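Local coordinates for trichothecene 3-O-acetyltransferase (Gibberella zeae, PDB 3B2S), which probably transfers an acetyl group from acetyl-coenzyme A to the 3-hydroxyl of trichothecene toxins, and here holds deoxynivalenol, at residues G11-L16 with S361-T366; L309-Y314 with Q345-L350. One frame throughout, in Å; residues are numbered along the deposited sequence.

Contact 1. Residues G11-L16 with S361-T366; sequences GQLPGL and SNVSLT. With MG (magnesium ion), chain B; B2S ((3alpha,7alpha)-3,7,15-trihydroxy-12,13-epoxytrichothec-9-en-8-one), chain E.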
# COMPACT_ATOMS: atom_id res chain seq x y z
N GLY A 11 -7.74 -5.49 11.10
CA GLY A 11 -6.38 -5.99 11.01
C GLY A 11 -6.27 -7.48 11.34
O GLY A 11 -5.21 -8.06 11.25
N GLN A 12 -7.40 -8.09 11.71
CA GLN A 12 -7.46 -9.53 11.95
C GLN A 12 -7.73 -10.29 10.64
O GLN A 12 -7.84 -11.51 10.66
CB GLN A 12 -8.53 -9.87 13.01
CG GLN A 12 -8.48 -9.06 14.34
CD GLN A 12 -7.33 -9.47 15.27
OE1 GLN A 12 -6.67 -10.48 15.07
NE2 GLN A 12 -7.09 -8.66 16.30
N LEU A 13 -7.86 -9.57 9.51
CA LEU A 13 -7.96 -10.20 8.18
C LEU A 13 -6.72 -11.05 7.91
O LEU A 13 -5.58 -10.56 8.04
CB LEU A 13 -8.13 -9.14 7.08
CG LEU A 13 -9.48 -8.45 6.94
CD1 LEU A 13 -9.34 -7.09 6.21
CD2 LEU A 13 -10.46 -9.35 6.20
N PRO A 14 -6.93 -12.35 7.59
CA PRO A 14 -5.80 -13.26 7.35
C PRO A 14 -4.80 -12.76 6.33
O PRO A 14 -3.59 -12.98 6.50
CB PRO A 14 -6.50 -14.55 6.89
CG PRO A 14 -7.77 -14.53 7.73
CD PRO A 14 -8.22 -13.07 7.54
N GLY A 15 -5.31 -12.09 5.29
CA GLY A 15 -4.47 -11.56 4.21
C GLY A 15 -3.59 -10.39 4.63
O GLY A 15 -2.56 -10.13 4.01
N LEU A 16 -4.00 -9.69 5.70
CA LEU A 16 -3.21 -8.58 6.24
C LEU A 16 -2.21 -9.03 7.31
O LEU A 16 -1.05 -8.57 7.34
CB LEU A 16 -4.14 -7.51 6.79
CG LEU A 16 -5.06 -6.92 5.73
CD1 LEU A 16 -5.78 -5.71 6.30
CD2 LEU A 16 -4.29 -6.54 4.47
N SER A 361 -11.14 -17.12 8.21
CA SER A 361 -10.32 -17.58 7.08
C SER A 361 -10.94 -17.30 5.71
O SER A 361 -10.23 -17.26 4.71
CB SER A 361 -9.96 -19.08 7.22
OG SER A 361 -11.15 -19.87 7.21
N ASN A 362 -12.26 -17.08 5.66
CA ASN A 362 -12.92 -16.81 4.37
C ASN A 362 -12.98 -15.32 4.00
O ASN A 362 -13.46 -14.97 2.93
CB ASN A 362 -14.36 -17.31 4.37
CG ASN A 362 -14.48 -18.79 4.63
OD1 ASN A 362 -13.67 -19.59 4.16
ND2 ASN A 362 -15.54 -19.16 5.37
N VAL A 363 -12.52 -14.44 4.89
CA VAL A 363 -12.76 -13.00 4.67
C VAL A 363 -11.52 -12.43 3.97
O VAL A 363 -10.38 -12.68 4.39
CB VAL A 363 -13.06 -12.25 6.00
CG1 VAL A 363 -13.53 -10.81 5.72
CG2 VAL A 363 -14.13 -13.01 6.80
N SER A 364 -11.77 -11.69 2.88
CA SER A 364 -10.70 -11.11 2.07
C SER A 364 -11.18 -9.83 1.40
O SER A 364 -12.27 -9.79 0.82
CB SER A 364 -10.27 -12.10 0.97
OG SER A 364 -9.28 -11.51 0.13
N LEU A 365 -10.34 -8.80 1.44
CA LEU A 365 -10.60 -7.58 0.67
C LEU A 365 -10.63 -7.79 -0.87
O LEU A 365 -11.06 -6.90 -1.62
CB LEU A 365 -9.56 -6.52 1.02
CG LEU A 365 -9.61 -5.97 2.46
CD1 LEU A 365 -8.55 -4.89 2.61
CD2 LEU A 365 -10.99 -5.41 2.82
N THR A 366 -10.15 -8.95 -1.34
CA THR A 366 -10.19 -9.29 -2.76
C THR A 366 -10.78 -10.72 -2.92
O THR A 366 -10.34 -11.50 -3.76
CB THR A 366 -8.81 -9.18 -3.44
OG1 THR A 366 -7.88 -9.99 -2.72
CG2 THR A 366 -8.28 -7.72 -3.41
MG MG B . -11.94 -21.41 5.57
C13 B2S E . -4.75 -4.08 -2.87
O2 B2S E . -5.39 -3.18 -1.86
C12 B2S E . -4.25 -3.99 -1.43
C5 B2S E . -4.48 -5.04 -0.33
C14 B2S E . -5.93 -5.60 -0.31
C4 B2S E . -4.21 -4.12 0.91
C3 B2S E . -3.44 -2.87 0.37
O3 B2S E . -2.24 -2.60 1.12
C2 B2S E . -3.02 -3.25 -1.05
O1 B2S E . -1.81 -4.08 -0.97
C11 B2S E . -2.00 -5.56 -0.79
C10 B2S E . -0.80 -6.29 -0.59
C9 B2S E . -0.90 -7.56 -1.19
C16 B2S E . 0.29 -8.53 -1.17
C8 B2S E . -2.13 -7.93 -1.79
O5 B2S E . -2.26 -9.04 -2.32
C7 B2S E . -3.34 -6.93 -1.80
O4 B2S E . -4.61 -7.53 -2.10
C6 B2S E . -3.40 -6.15 -0.45
C15 B2S E . -3.42 -7.13 0.75
O6 B2S E . -3.47 -8.47 0.21
O HOH W 1 -7.86 -11.68 4.22
O HOH W 2 -13.58 -21.56 7.07
O HOH W 3 -10.36 -21.30 4.15

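Contact 2. Residues L309-Y314 with Q345-L350; sequences LQNMTY and QRTRGL. With B2S ((3alpha,7alpha)-3,7,15-trihydroxy-12,13-epoxytrichothec-9-en-8-one), chain E.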
# COMPACT_ATOMS: atom_id res chain seq x y z
N LEU A 309 -7.13 0.91 9.18
CA LEU A 309 -8.49 1.40 9.06
C LEU A 309 -8.69 1.72 7.59
O LEU A 309 -8.64 2.87 7.17
CB LEU A 309 -8.73 2.64 9.96
CG LEU A 309 -10.16 3.22 10.01
CD1 LEU A 309 -11.25 2.11 9.97
CD2 LEU A 309 -10.33 4.10 11.27
N GLN A 310 -8.88 0.65 6.81
CA GLN A 310 -8.88 0.74 5.35
C GLN A 310 -9.98 -0.22 4.89
O GLN A 310 -10.25 -1.22 5.54
CB GLN A 310 -7.53 0.24 4.83
CG GLN A 310 -7.27 0.51 3.36
CD GLN A 310 -6.52 -0.63 2.70
OE1 GLN A 310 -5.36 -0.91 3.03
NE2 GLN A 310 -7.19 -1.32 1.78
N ASN A 311 -10.59 0.10 3.76
CA ASN A 311 -11.55 -0.79 3.12
C ASN A 311 -11.28 -0.69 1.63
O ASN A 311 -10.24 -0.15 1.21
CB ASN A 311 -12.98 -0.40 3.51
CG ASN A 311 -13.98 -1.54 3.34
OD1 ASN A 311 -13.73 -2.49 2.61
ND2 ASN A 311 -15.13 -1.42 3.99
N MET A 312 -12.17 -1.27 0.83
CA MET A 312 -12.10 -1.18 -0.62
C MET A 312 -13.45 -0.67 -1.14
O MET A 312 -14.46 -0.77 -0.43
CB MET A 312 -11.89 -2.55 -1.25
CG MET A 312 -10.77 -3.38 -0.65
SD MET A 312 -9.13 -2.75 -0.95
CE MET A 312 -8.88 -3.26 -2.67
N THR A 313 -13.46 -0.14 -2.36
CA THR A 313 -14.73 0.01 -3.08
C THR A 313 -14.63 -0.93 -4.27
O THR A 313 -13.53 -1.14 -4.79
CB THR A 313 -15.00 1.47 -3.57
OG1 THR A 313 -13.94 1.92 -4.41
CG2 THR A 313 -15.17 2.42 -2.38
N TYR A 314 -15.77 -1.51 -4.66
CA TYR A 314 -15.83 -2.53 -5.74
C TYR A 314 -16.70 -1.99 -6.86
O TYR A 314 -17.73 -1.35 -6.58
CB TYR A 314 -16.42 -3.85 -5.22
CG TYR A 314 -15.61 -4.39 -4.05
CD1 TYR A 314 -16.00 -4.12 -2.73
CD2 TYR A 314 -14.42 -5.07 -4.27
CE1 TYR A 314 -15.22 -4.58 -1.64
CE2 TYR A 314 -13.63 -5.54 -3.19
CZ TYR A 314 -14.03 -5.26 -1.89
OH TYR A 314 -13.25 -5.70 -0.83
N GLN A 345 -20.80 2.79 6.80
CA GLN A 345 -21.70 1.67 7.01
C GLN A 345 -21.07 0.35 6.56
O GLN A 345 -21.13 -0.65 7.29
CB GLN A 345 -23.04 1.91 6.29
CG GLN A 345 -24.04 0.71 6.33
CD GLN A 345 -24.65 0.44 7.69
OE1 GLN A 345 -25.14 -0.66 7.94
NE2 GLN A 345 -24.63 1.43 8.58
N ARG A 346 -20.50 0.35 5.36
CA ARG A 346 -19.78 -0.82 4.83
C ARG A 346 -18.65 -1.26 5.77
O ARG A 346 -18.53 -2.44 6.11
CB ARG A 346 -19.26 -0.54 3.42
CG ARG A 346 -20.42 -0.40 2.37
CD ARG A 346 -19.90 -0.14 0.96
NE ARG A 346 -19.00 -1.22 0.57
CZ ARG A 346 -17.70 -1.07 0.33
NH1 ARG A 346 -17.11 0.14 0.38
NH2 ARG A 346 -16.99 -2.14 0.04
N THR A 347 -17.84 -0.30 6.20
CA THR A 347 -16.71 -0.59 7.10
C THR A 347 -17.16 -1.15 8.46
O THR A 347 -16.54 -2.09 8.99
CB THR A 347 -15.79 0.65 7.24
OG1 THR A 347 -15.33 1.03 5.94
CG2 THR A 347 -14.53 0.34 8.14
N ARG A 348 -18.24 -0.60 9.02
CA ARG A 348 -18.81 -1.16 10.23
C ARG A 348 -19.30 -2.58 10.01
O ARG A 348 -19.12 -3.44 10.89
CB ARG A 348 -19.93 -0.27 10.79
CG ARG A 348 -19.43 1.15 11.17
CD ARG A 348 -20.59 2.03 11.68
NE ARG A 348 -21.21 1.45 12.88
CZ ARG A 348 -22.43 1.74 13.31
NH1 ARG A 348 -23.19 2.59 12.62
NH2 ARG A 348 -22.90 1.17 14.41
N GLY A 349 -19.92 -2.83 8.86
CA GLY A 349 -20.42 -4.16 8.53
C GLY A 349 -19.28 -5.16 8.45
O GLY A 349 -19.39 -6.25 8.99
N LEU A 350 -18.19 -4.80 7.75
CA LEU A 350 -17.05 -5.71 7.66
C LEU A 350 -16.44 -6.02 9.03
O LEU A 350 -16.19 -7.19 9.35
CB LEU A 350 -15.98 -5.18 6.71
CG LEU A 350 -14.65 -5.95 6.60
CD1 LEU A 350 -14.86 -7.43 6.18
CD2 LEU A 350 -13.70 -5.23 5.62
C13 B2S E . -4.75 -4.08 -2.87
O2 B2S E . -5.39 -3.18 -1.86
C12 B2S E . -4.25 -3.99 -1.43
C5 B2S E . -4.48 -5.04 -0.33
C14 B2S E . -5.93 -5.60 -0.31
C4 B2S E . -4.21 -4.12 0.91
C3 B2S E . -3.44 -2.87 0.37
O3 B2S E . -2.24 -2.60 1.12
C2 B2S E . -3.02 -3.25 -1.05
O1 B2S E . -1.81 -4.08 -0.97
C11 B2S E . -2.00 -5.56 -0.79
C10 B2S E . -0.80 -6.29 -0.59
C9 B2S E . -0.90 -7.56 -1.19
C16 B2S E . 0.29 -8.53 -1.17
C8 B2S E . -2.13 -7.93 -1.79
O5 B2S E . -2.26 -9.04 -2.32
C7 B2S E . -3.34 -6.93 -1.80
O4 B2S E . -4.61 -7.53 -2.10
C6 B2S E . -3.40 -6.15 -0.45
C15 B2S E . -3.42 -7.13 0.75
O6 B2S E . -3.47 -8.47 0.21

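Contact 1. Residues G11-L16 with S361-T366
P14 lays CG of its ring against CA of S361 (4.0 Å). Here the turn leading into the short, weakly bonded helix 14-17 packs on the loop between helix 340-356 and strand 375-379, in a CoA-dependent acyltransferase fold bordering the trichothecene pocket. The side chain of S361 leaves its backbone away from P14. Placed between the backbone N and the carbonyl carbon (chi1 62°), its OG binds a magnesium ion at 2.4 Å, beside two waters, and also pairs with D359. No direct hydrogen bond crosses the contact. At V363 a water does this work, donating to V363 O (2.7 Å) and accepting from G15 N (2.8 Å), so that a buried carbonyl and a buried N-H are both served. The CD methylene of P14 rests near the same carbonyl. V363 meets L13 nearly at a right angle, its CG1 pressed to 3.4 Å from L13 CD2, which is tight for two methyl carbons. The same CG1 also meets L350, and the side chain packs against Y353 and L354 of helix 340-356 as well. S364 points from the helix and closes an ST turn: its OG accepts the N-H of T366 at 3.1 Å and is also hydrogen-bonded to D221. L365 then swings back, with its CG 3.9 Å from CD1 of L13 and its CB near the ligand methyl C14. The two methyls of L13 are thereby divided between V363 and L365. Beyond the turn, CG2 of T366 lies 3.9 Å from O4 of deoxynivalenol.

Contact 2. Residues L309-Y314 with Q345-L350
N311, on the outermost strand 310-318 of a mixed sheet, sends its side chain into the flank of helix 340-356 between R346, T347 and L350. Its CB lies 3.7 Å from OG1 of T347. With CG anti to the backbone N (chi1 -159°), the amide is carried on toward the helix, and the side chains of N311 and T347 run antiparallel alongside each other. At the tip, ND2 donates to T347 OG1 at 3.1 Å, a nearly straight bond (171°) that lies in the amide plane; the same hydroxyl is also bonded to M343 O. The other branch, OD1, accepts the N-H of M312 at 2.7 Å and a further bond from Q211, and CD2 of L350 comes to 4.1 Å from it. The amide is thus fixed from both ends, which determines its rotation. ND2 also sits over one face of the R346 guanidinium. That group grips the carbonyl of M312 end-on: NH1 and NH2 each reach M312 O at 2.9 Å, with the oxygen in the guanidinium plane. Because N311 and T313 bond through their backbones to strand 286-294, M312 O faces the other way, and R346 takes up this outward carbonyl. The NH2 nitrogen also stands 3.5 Å from CE1 of Y314, near the ring plane, with guanidinium and ring turned 88° apart. At the start of the segment, CD1 of L309 touches CG2 of T347. The arrangement is that of a helix packed on one face of an edge strand of a mixed sheet, with both terminal nitrogens of R346 on one outward carbonyl oxygen, in an acyltransferase of the CoA-dependent family.

Overall arrangement
The centres of the two contacts lie 12 Å apart, on one side of the chain's centre, and the loop 361-366 joins them. L365 O is 2.6 Å from Y314 OH, a probable hydrogen bond, while V363 CG1 packs 3.7 Å from L350 CD1, so the loop bridges strand and helix of contact 2. Both contacts reach deoxynivalenol: L365, T366 and L16 from contact 1, and from contact 2 M312, whose CE is 3.6 Å from the epoxide O2. H156 and Y413 hydrogen-bond the toxin; H156 and D160, which accepts from L309 N, match the family's HXXXD motif. Coenzyme A lies about 7 Å from the T313 side chain.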